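Local coordinates for protein carbohydrate binding family 6 (Clostridium thermocellum, PDB 5A8C) that probably hydrolyses terminal alpha-L-arabinofuranosyl residues from arabinose-containing polysaccharides, as a family 43 glycoside hydrolase built on a five-bladed beta-propeller, at residues V88-W102 with L115-A127. Residues are numbered along the deposited sequence; the frame is centred on the assembly and turned at random.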
ATOM      1  N   VAL A  88       9.995 -11.690   2.418  1.00  7.40           N
ATOM      2  CA  VAL A  88      11.071 -11.253   1.543  1.00  7.36           C
ATOM      3  C   VAL A  88      11.877 -10.083   2.084  1.00  7.12           C
ATOM      4  O   VAL A  88      12.911  -9.770   1.525  1.00  7.95           O
ATOM      5  CB  VAL A  88      10.515 -10.923   0.129  1.00  7.92           C
ATOM      6  CG1 VAL A  88       9.864 -12.145  -0.484  1.00  8.96           C
ATOM      7  CG2 VAL A  88       9.548  -9.721   0.173  1.00  8.28           C
ATOM      8  N   PHE A  89      11.419  -9.504   3.198  1.00  7.14           N
ATOM      9  CA  PHE A  89      12.101  -8.419   3.865  1.00  6.89           C
ATOM     10  C   PHE A  89      11.743  -8.516   5.324  1.00  7.22           C
ATOM     11  O   PHE A  89      10.574  -8.618   5.654  1.00  7.70           O
ATOM     12  CB  PHE A  89      11.681  -7.017   3.329  1.00  7.15           C
ATOM     13  CG  PHE A  89      12.308  -5.864   4.017  1.00  6.74           C
ATOM     14  CD1 PHE A  89      13.670  -5.617   3.894  1.00  7.10           C
ATOM     15  CD2 PHE A  89      11.568  -5.062   4.863  1.00  7.45           C
ATOM     16  CE1 PHE A  89      14.253  -4.558   4.549  1.00  7.15           C
ATOM     17  CE2 PHE A  89      12.152  -3.983   5.512  1.00  7.86           C
ATOM     18  CZ  PHE A  89      13.491  -3.755   5.367  1.00  7.72           C
ATOM     19  N   ASN A  90      12.766  -8.355   6.200  1.00  7.34           N
ATOM     20  CA  ASN A  90      12.585  -8.330   7.635  1.00  7.57           C
ATOM     21  C   ASN A  90      13.333  -7.110   8.136  1.00  7.28           C
ATOM     22  O   ASN A  90      14.517  -7.029   7.896  1.00  7.95           O
ATOM     23  CB  ASN A  90      13.109  -9.643   8.261  1.00  9.07           C
ATOM     24  CG  ASN A  90      13.057  -9.640   9.758  1.00  9.89           C
ATOM     25  OD1 ASN A  90      13.729  -8.852  10.408  1.00 10.59           O
ATOM     26  ND2 ASN A  90      12.232 -10.483  10.316  1.00 13.15           N
ATOM     27  N   ALA A  91      12.651  -6.172   8.768  1.00  7.36           N
ATOM     28  CA  ALA A  91      13.309  -4.895   9.083  1.00  7.94           C
ATOM     29  C   ALA A  91      14.533  -5.050   9.954  1.00  8.11           C
ATOM     30  O   ALA A  91      15.562  -4.431   9.700  1.00  8.72           O
ATOM     31  CB  ALA A  91      12.314  -3.939   9.674  1.00  8.74           C
ATOM     32  N   LYS A  92      14.454  -5.866  10.995  1.00  8.35           N
ATOM     33  CA  LYS A  92      15.626  -6.026  11.882  1.00  8.91           C
ATOM     34  C   LYS A  92      16.792  -6.721  11.208  1.00  9.57           C
ATOM     35  O   LYS A  92      17.936  -6.412  11.464  1.00 11.76           O
ATOM     36  CB  LYS A  92      15.240  -6.753  13.133  1.00 10.40           C
ATOM     37  CG  LYS A  92      14.430  -5.935  14.113  1.00 12.42           C
ATOM     38  CD  LYS A  92      14.139  -6.646  15.400  1.00 16.14           C
ATOM     39  CE  LYS A  92      13.340  -5.828  16.404  1.00 20.20           C
ATOM     40  NZ  LYS A  92      13.334  -6.474  17.740  1.00 25.66           N
ATOM     41  N   ARG A  93      16.483  -7.706  10.359  1.00  9.20           N
ATOM     42  CA  ARG A  93      17.533  -8.477   9.702  1.00 10.36           C
ATOM     43  C   ARG A  93      18.158  -7.723   8.517  1.00  9.63           C
ATOM     44  O   ARG A  93      19.302  -7.944   8.167  1.00 11.84           O
ATOM     45  CB  ARG A  93      16.926  -9.784   9.204  1.00 11.47           C
ATOM     46  CG  ARG A  93      17.878 -10.832   8.674  1.00 14.04           C
ATOM     47  CD  ARG A  93      17.147 -11.985   7.982  1.00 16.17           C
ATOM     48  NE  ARG A  93      16.423 -11.506   6.815  1.00 16.87           N
ATOM     49  CZ  ARG A  93      15.369 -12.118   6.257  1.00 17.35           C
ATOM     50  NH1 ARG A  93      14.958 -13.322   6.689  1.00 19.46           N
ATOM     51  NH2 ARG A  93      14.709 -11.535   5.237  1.00 15.63           N
ATOM     52  N   ASP A  94      17.337  -6.901   7.845  1.00  8.32           N
ATOM     53  CA  ASP A  94      17.641  -6.423   6.491  1.00  8.05           C
ATOM     54  C   ASP A  94      17.785  -4.899   6.425  1.00  7.85           C
ATOM     55  O   ASP A  94      18.000  -4.402   5.329  1.00  9.32           O
ATOM     56  CB  ASP A  94      16.564  -6.905   5.516  1.00  8.22           C
ATOM     57  CG  ASP A  94      16.431  -8.392   5.423  1.00  9.01           C
ATOM     58  OD1 ASP A  94      17.457  -9.107   5.604  1.00 10.30           O
ATOM     59  OD2 ASP A  94      15.311  -8.873   5.113  1.00  9.97           O
ATOM     60  N   SER A  95      17.732  -4.199   7.554  1.00  8.19           N
ATOM     61  CA  SER A  95      18.045  -2.810   7.665  1.00  8.62           C
ATOM     62  C   SER A  95      18.919  -2.597   8.872  1.00  8.72           C
ATOM     63  O   SER A  95      18.906  -3.394   9.819  1.00 10.50           O
ATOM     64  CB  SER A  95      16.819  -1.942   7.794  1.00  8.55           C
ATOM     65  OG  SER A  95      16.330  -1.917   9.097  1.00  9.23           O
ATOM     66  N   ARG A  96      19.629  -1.476   8.883  1.00  9.18           N
ATOM     67  CA  ARG A  96      20.499  -1.107   9.987  1.00 10.34           C
ATOM     68  C   ARG A  96      19.823  -0.234  11.012  1.00 10.54           C
ATOM     69  O   ARG A  96      20.396  -0.025  12.075  1.00 14.57           O
ATOM     70  CB  ARG A  96      21.737  -0.429   9.455  1.00 11.38           C
ATOM     71  CG  ARG A  96      22.645  -1.386   8.715  1.00 13.98           C
ATOM     72  CD  ARG A  96      23.892  -0.695   8.241  1.00 15.28           C
ATOM     73  NE  ARG A  96      23.656   0.039   7.004  1.00 13.76           N
ATOM     74  CZ  ARG A  96      24.306   1.154   6.650  1.00 11.56           C
ATOM     75  NH1 ARG A  96      25.138   1.730   7.480  1.00 13.99           N
ATOM     76  NH2 ARG A  96      24.161   1.635   5.439  1.00 11.78           N
ATOM     77  N   TRP A  97      18.604   0.219  10.746  1.00  9.33           N
ATOM     78  CA  TRP A  97      17.992   1.232  11.591  1.00  9.60           C
ATOM     79  C   TRP A  97      16.536   0.958  11.974  1.00  9.09           C
ATOM     80  O   TRP A  97      16.050   1.548  12.909  1.00 10.64           O
ATOM     81  CB  TRP A  97      18.098   2.629  10.903  1.00  9.98           C
ATOM     82  CG  TRP A  97      17.311   2.645   9.604  1.00  9.23           C
ATOM     83  CD1 TRP A  97      17.712   2.226   8.375  1.00 10.38           C
ATOM     84  CD2 TRP A  97      15.936   3.000   9.449  1.00  8.71           C
ATOM     85  NE1 TRP A  97      16.669   2.271   7.475  1.00 10.23           N
ATOM     86  CE2 TRP A  97      15.569   2.741   8.111  1.00  9.11           C
ATOM     87  CE3 TRP A  97      14.952   3.518  10.321  1.00  9.25           C
ATOM     88  CZ2 TRP A  97      14.296   2.987   7.642  1.00  9.88           C
ATOM     89  CZ3 TRP A  97      13.686   3.751   9.824  1.00  9.98           C
ATOM     90  CH2 TRP A  97      13.358   3.472   8.501  1.00  9.79           C
ATOM     91  N   ALA A  98      15.840   0.101  11.219  1.00  8.23           N
ATOM     92  CA  ALA A  98      14.396  -0.085  11.411  1.00  8.05           C
ATOM     93  C   ALA A  98      14.109  -1.378  12.148  1.00  7.91           C
ATOM     94  O   ALA A  98      14.883  -2.315  12.125  1.00  9.60           O
ATOM     95  CB  ALA A  98      13.691  -0.074  10.053  1.00  8.00           C
ATOM     96  N   SER A  99      12.945  -1.392  12.783  1.00  8.26           N
ATOM     97  CA  SER A  99      12.463  -2.490  13.595  0.60  8.84           C
ATOM     98  C   SER A  99      11.230  -3.179  13.013  1.00  7.45           C
ATOM     99  O   SER A  99      10.980  -4.361  13.330  1.00  8.35           O
ATOM    100  CB  SER A  99      12.145  -1.982  15.024  0.60  9.89           C
ATOM    101  OG  SER A  99      13.320  -1.441  15.607  0.60 13.17           O
ATOM    102  N   VAL A 100      10.422  -2.465  12.253  1.00  6.94           N
ATOM    103  CA  VAL A 100       9.148  -2.974  11.736  1.00  6.83           C
ATOM    104  C   VAL A 100       9.039  -2.576  10.267  1.00  6.80           C
ATOM    105  O   VAL A 100       9.714  -1.633   9.824  1.00  6.89           O
ATOM    106  CB  VAL A 100       7.948  -2.517  12.588  1.00  6.79           C
ATOM    107  CG1 VAL A 100       8.139  -2.827  14.039  1.00  7.62           C
ATOM    108  CG2 VAL A 100       7.667  -1.050  12.382  1.00  7.04           C
ATOM    109  N   SER A 101       8.103  -3.201   9.561  1.00  6.34           N
ATOM    110  CA  SER A 101       7.954  -2.944   8.134  1.00  6.06           C
ATOM    111  C   SER A 101       6.496  -2.900   7.731  1.00  5.67           C
ATOM    112  O   SER A 101       5.957  -3.860   7.232  1.00  7.51           O
ATOM    113  CB  SER A 101       8.708  -3.984   7.319  1.00  6.98           C
ATOM    114  OG  SER A 101       8.255  -5.286   7.525  1.00  7.65           O
ATOM    115  N   TRP A 102       5.834  -1.757   7.959  1.00  5.80           N
ATOM    116  CA  TRP A 102       4.410  -1.642   7.746  1.00  6.12           C
ATOM    117  C   TRP A 102       4.101  -1.167   6.336  1.00  5.57           C
ATOM    118  O   TRP A 102       4.667  -0.148   5.885  1.00  5.89           O
ATOM    119  CB  TRP A 102       3.815  -0.608   8.741  1.00  5.92           C
ATOM    120  CG  TRP A 102       3.951  -0.944  10.176  1.00  6.10           C
ATOM    121  CD1 TRP A 102       4.567  -2.005  10.749  1.00  6.21           C
ATOM    122  CD2 TRP A 102       3.414  -0.170  11.248  1.00  6.50           C
ATOM    123  NE1 TRP A 102       4.435  -1.953  12.135  1.00  6.58           N
ATOM    124  CE2 TRP A 102       3.746  -0.798  12.442  1.00  6.93           C
ATOM    125  CE3 TRP A 102       2.701   1.058  11.293  1.00  7.26           C
ATOM    126  CZ2 TRP A 102       3.405  -0.274  13.687  1.00  7.40           C
ATOM    127  CZ3 TRP A 102       2.385   1.555  12.531  1.00  8.00           C
ATOM    128  CH2 TRP A 102       2.727   0.921  13.692  1.00  8.01           C
ATOM    129  N   LEU A 115      11.282  -1.597  -2.498  1.00  6.02           N
ATOM    130  CA  LEU A 115      10.240  -1.916  -1.543  1.00  5.99           C
ATOM    131  C   LEU A 115      10.317  -0.897  -0.412  1.00  5.87           C
ATOM    132  O   LEU A 115      11.223  -0.943   0.398  1.00  7.33           O
ATOM    133  CB  LEU A 115      10.485  -3.342  -1.049  1.00  7.27           C
ATOM    134  CG  LEU A 115       9.450  -3.950  -0.136  1.00  7.69           C
ATOM    135  CD1 LEU A 115       8.127  -4.179  -0.881  1.00  9.05           C
ATOM    136  CD2 LEU A 115       9.948  -5.318   0.385  1.00 10.09           C
ATOM    137  N   TYR A 116       9.368   0.014  -0.400  1.00  5.52           N
ATOM    138  CA  TYR A 116       9.330   1.079   0.618  1.00  5.54           C
ATOM    139  C   TYR A 116       8.466   0.620   1.764  1.00  5.42           C
ATOM    140  O   TYR A 116       7.513  -0.155   1.546  1.00  6.72           O
ATOM    141  CB  TYR A 116       8.787   2.391  -0.006  1.00  5.60           C
ATOM    142  CG  TYR A 116       9.609   2.819  -1.169  1.00  5.71           C
ATOM    143  CD1 TYR A 116       9.348   2.369  -2.452  1.00  5.50           C
ATOM    144  CD2 TYR A 116      10.674   3.713  -0.989  1.00  5.96           C
ATOM    145  CE1 TYR A 116      10.150   2.714  -3.534  1.00  5.71           C
ATOM    146  CE2 TYR A 116      11.461   4.082  -2.067  1.00  6.20           C
ATOM    147  CZ  TYR A 116      11.217   3.593  -3.318  1.00  5.78           C
ATOM    148  OH  TYR A 116      11.996   3.899  -4.391  1.00  6.37           O
ATOM    149  N   TYR A 117       8.762   1.050   2.979  1.00  5.31           N
ATOM    150  CA  TYR A 117       8.067   0.527   4.144  1.00  5.72           C
ATOM    151  C   TYR A 117       8.097   1.537   5.251  1.00  5.40           C
ATOM    152  O   TYR A 117       8.985   2.392   5.360  1.00  6.44           O
ATOM    153  CB  TYR A 117       8.742  -0.788   4.621  1.00  5.98           C
ATOM    154  CG  TYR A 117      10.187  -0.631   5.044  1.00  6.16           C
ATOM    155  CD1 TYR A 117      11.221  -0.678   4.116  1.00  6.37           C
ATOM    156  CD2 TYR A 117      10.521  -0.471   6.385  1.00  6.73           C
ATOM    157  CE1 TYR A 117      12.552  -0.507   4.512  1.00  6.95           C
ATOM    158  CE2 TYR A 117      11.837  -0.316   6.780  1.00  6.79           C
ATOM    159  CZ  TYR A 117      12.866  -0.333   5.859  1.00  6.79           C
ATOM    160  OH  TYR A 117      14.153  -0.235   6.317  1.00  8.08           O
ATOM    161  N   GLY A 118       7.080   1.466   6.132  1.00  5.57           N
ATOM    162  CA  GLY A 118       7.035   2.356   7.299  1.00  5.82           C
ATOM    163  C   GLY A 118       7.572   1.676   8.524  1.00  6.01           C
ATOM    164  O   GLY A 118       7.076   0.605   8.930  1.00  6.65           O
ATOM    165  N   ASN A 119       8.554   2.287   9.174  1.00  6.20           N
ATOM    166  CA  ASN A 119       9.053   1.824  10.473  1.00  6.56           C
ATOM    167  C   ASN A 119       8.139   2.279  11.611  1.00  6.76           C
ATOM    168  O   ASN A 119       8.570   2.968  12.523  1.00  8.14           O
ATOM    169  CB  ASN A 119      10.485   2.296  10.689  1.00  6.82           C
ATOM    170  CG  ASN A 119      11.110   1.766  11.976  1.00  7.27           C
ATOM    171  OD1 ASN A 119      10.926   0.584  12.303  1.00  8.22           O
ATOM    172  ND2 ASN A 119      11.863   2.575  12.645  1.00  8.38           N
ATOM    173  N   GLY A 120       6.837   1.949  11.522  1.00  6.89           N
ATOM    174  CA  GLY A 120       5.952   2.176  12.629  1.00  7.81           C
ATOM    175  C   GLY A 120       5.677   3.627  12.946  1.00  8.83           C
ATOM    176  O   GLY A 120       5.320   3.922  14.094  1.00 11.24           O
ATOM    177  N   GLY A 121       5.798   4.484  11.955  1.00  8.58           N
ATOM    178  CA  GLY A 121       5.716   5.946  12.175  1.00  9.62           C
ATOM    179  C   GLY A 121       7.050   6.625  12.445  1.00  9.34           C
ATOM    180  O   GLY A 121       7.121   7.855  12.492  1.00 12.37           O
ATOM    181  N   ASN A 122       8.104   5.845  12.657  1.00  9.23           N
ATOM    182  CA  ASN A 122       9.454   6.308  12.944  0.70 10.01           C
ATOM    183  C   ASN A 122      10.330   6.196  11.724  1.00  8.66           C
ATOM    184  O   ASN A 122      11.294   5.433  11.690  1.00 10.49           O
ATOM    185  CB  ASN A 122      10.063   5.521  14.090  0.70 12.22           C
ATOM    186  CG  ASN A 122       9.155   5.432  15.262  0.70 16.59           C
ATOM    187  OD1 ASN A 122       8.770   4.321  15.707  0.70 21.84           O
ATOM    188  ND2 ASN A 122       8.763   6.566  15.749  0.70 18.53           N
ATOM    189  N   GLY A 123       9.965   6.948  10.669  1.00  9.23           N
ATOM    190  CA  GLY A 123      10.697   6.950   9.427  1.00  8.61           C
ATOM    191  C   GLY A 123      10.150   5.989   8.398  1.00  7.06           C
ATOM    192  O   GLY A 123       9.557   4.954   8.715  1.00  7.68           O
ATOM    193  N   ILE A 124      10.403   6.310   7.114  1.00  6.43           N
ATOM    194  CA  ILE A 124      10.077   5.444   5.979  1.00  6.15           C
ATOM    195  C   ILE A 124      11.391   5.004   5.329  1.00  5.96           C
ATOM    196  O   ILE A 124      12.262   5.833   5.066  1.00  7.06           O
ATOM    197  CB  ILE A 124       9.180   6.184   4.981  1.00  6.77           C
ATOM    198  CG1 ILE A 124       7.811   6.440   5.605  1.00  7.75           C
ATOM    199  CG2 ILE A 124       9.053   5.407   3.667  1.00  7.29           C
ATOM    200  CD1 ILE A 124       6.931   7.382   4.836  1.00  9.15           C
ATOM    201  N   GLY A 125      11.499   3.690   5.100  1.00  5.93           N
ATOM    202  CA  GLY A 125      12.665   3.113   4.477  1.00  6.17           C
ATOM    203  C   GLY A 125      12.459   2.649   3.046  1.00  5.63           C
ATOM    204  O   GLY A 125      11.337   2.632   2.529  1.00  6.33           O
ATOM    205  N   VAL A 126      13.576   2.273   2.449  1.00  6.12           N
ATOM    206  CA  VAL A 126      13.595   1.628   1.131  1.00  6.33           C
ATOM    207  C   VAL A 126      14.513   0.434   1.184  1.00  6.37           C
ATOM    208  O   VAL A 126      15.633   0.490   1.671  1.00  8.06           O
ATOM    209  CB  VAL A 126      14.045   2.594   0.024  1.00  6.96           C
ATOM    210  CG1 VAL A 126      15.439   3.187   0.290  1.00  8.03           C
ATOM    211  CG2 VAL A 126      13.996   1.902  -1.344  1.00  7.59           C
ATOM    212  N   ALA A 127      14.020  -0.703   0.683  1.00  6.71           N
ATOM    213  CA  ALA A 127      14.833  -1.908   0.531  1.00  7.10           C
ATOM    214  C   ALA A 127      14.860  -2.305  -0.932  1.00  6.43           C
ATOM    215  O   ALA A 127      13.922  -2.034  -1.691  1.00  7.79           O
ATOM    216  CB  ALA A 127      14.274  -3.021   1.396  1.00  8.52           C
TER
HETATM  217  O   HOH W   1      13.741   1.334  14.629  1.00 17.95           O
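The Y117 ring is sandwiched: F89 CE2 sits over the centre of one face, 3.5 Å above its plane, G125 CA lies over the other, toward the rim, and A98 CB meets its edge. F89 and Y117 are inclined at 46°. The W97 and Y117 planes run nearly parallel but are slid apart, centroids 6.0 Å, so the rings barely overlap; A98 CB sits over the rim of one W97 face, and N122 O and G125 N reach its edge. W97 NE1 and Y117 OH both hydrogen-bond to D138 OD2. On W102, G120 CA stands over one face, 3.4 Å from the centroid of the six-membered ring and 2° off its normal, a CH-pi contact. This is a junction between consecutive sheets of the five-bladed beta-propeller: the segment 88-102 leaves strand 83-90 and folds over the 112-118/124-129 hairpin, whose type I' turn spans N119 to N122. N119, CG anti to its own N (chi1 -176°), directs OD1 into the connection, where S99 N (2.9 Å, from above the carbonyl plane) and V100 N (3.1 Å, nearly along the C=O axis) both donate. Its ND2 donates to N122 O at 3.1 Å, bracing the turn. W102 N to G118 O (2.8 Å) and G118 N to W102 O complete an antiparallel hydrogen-bonded pair.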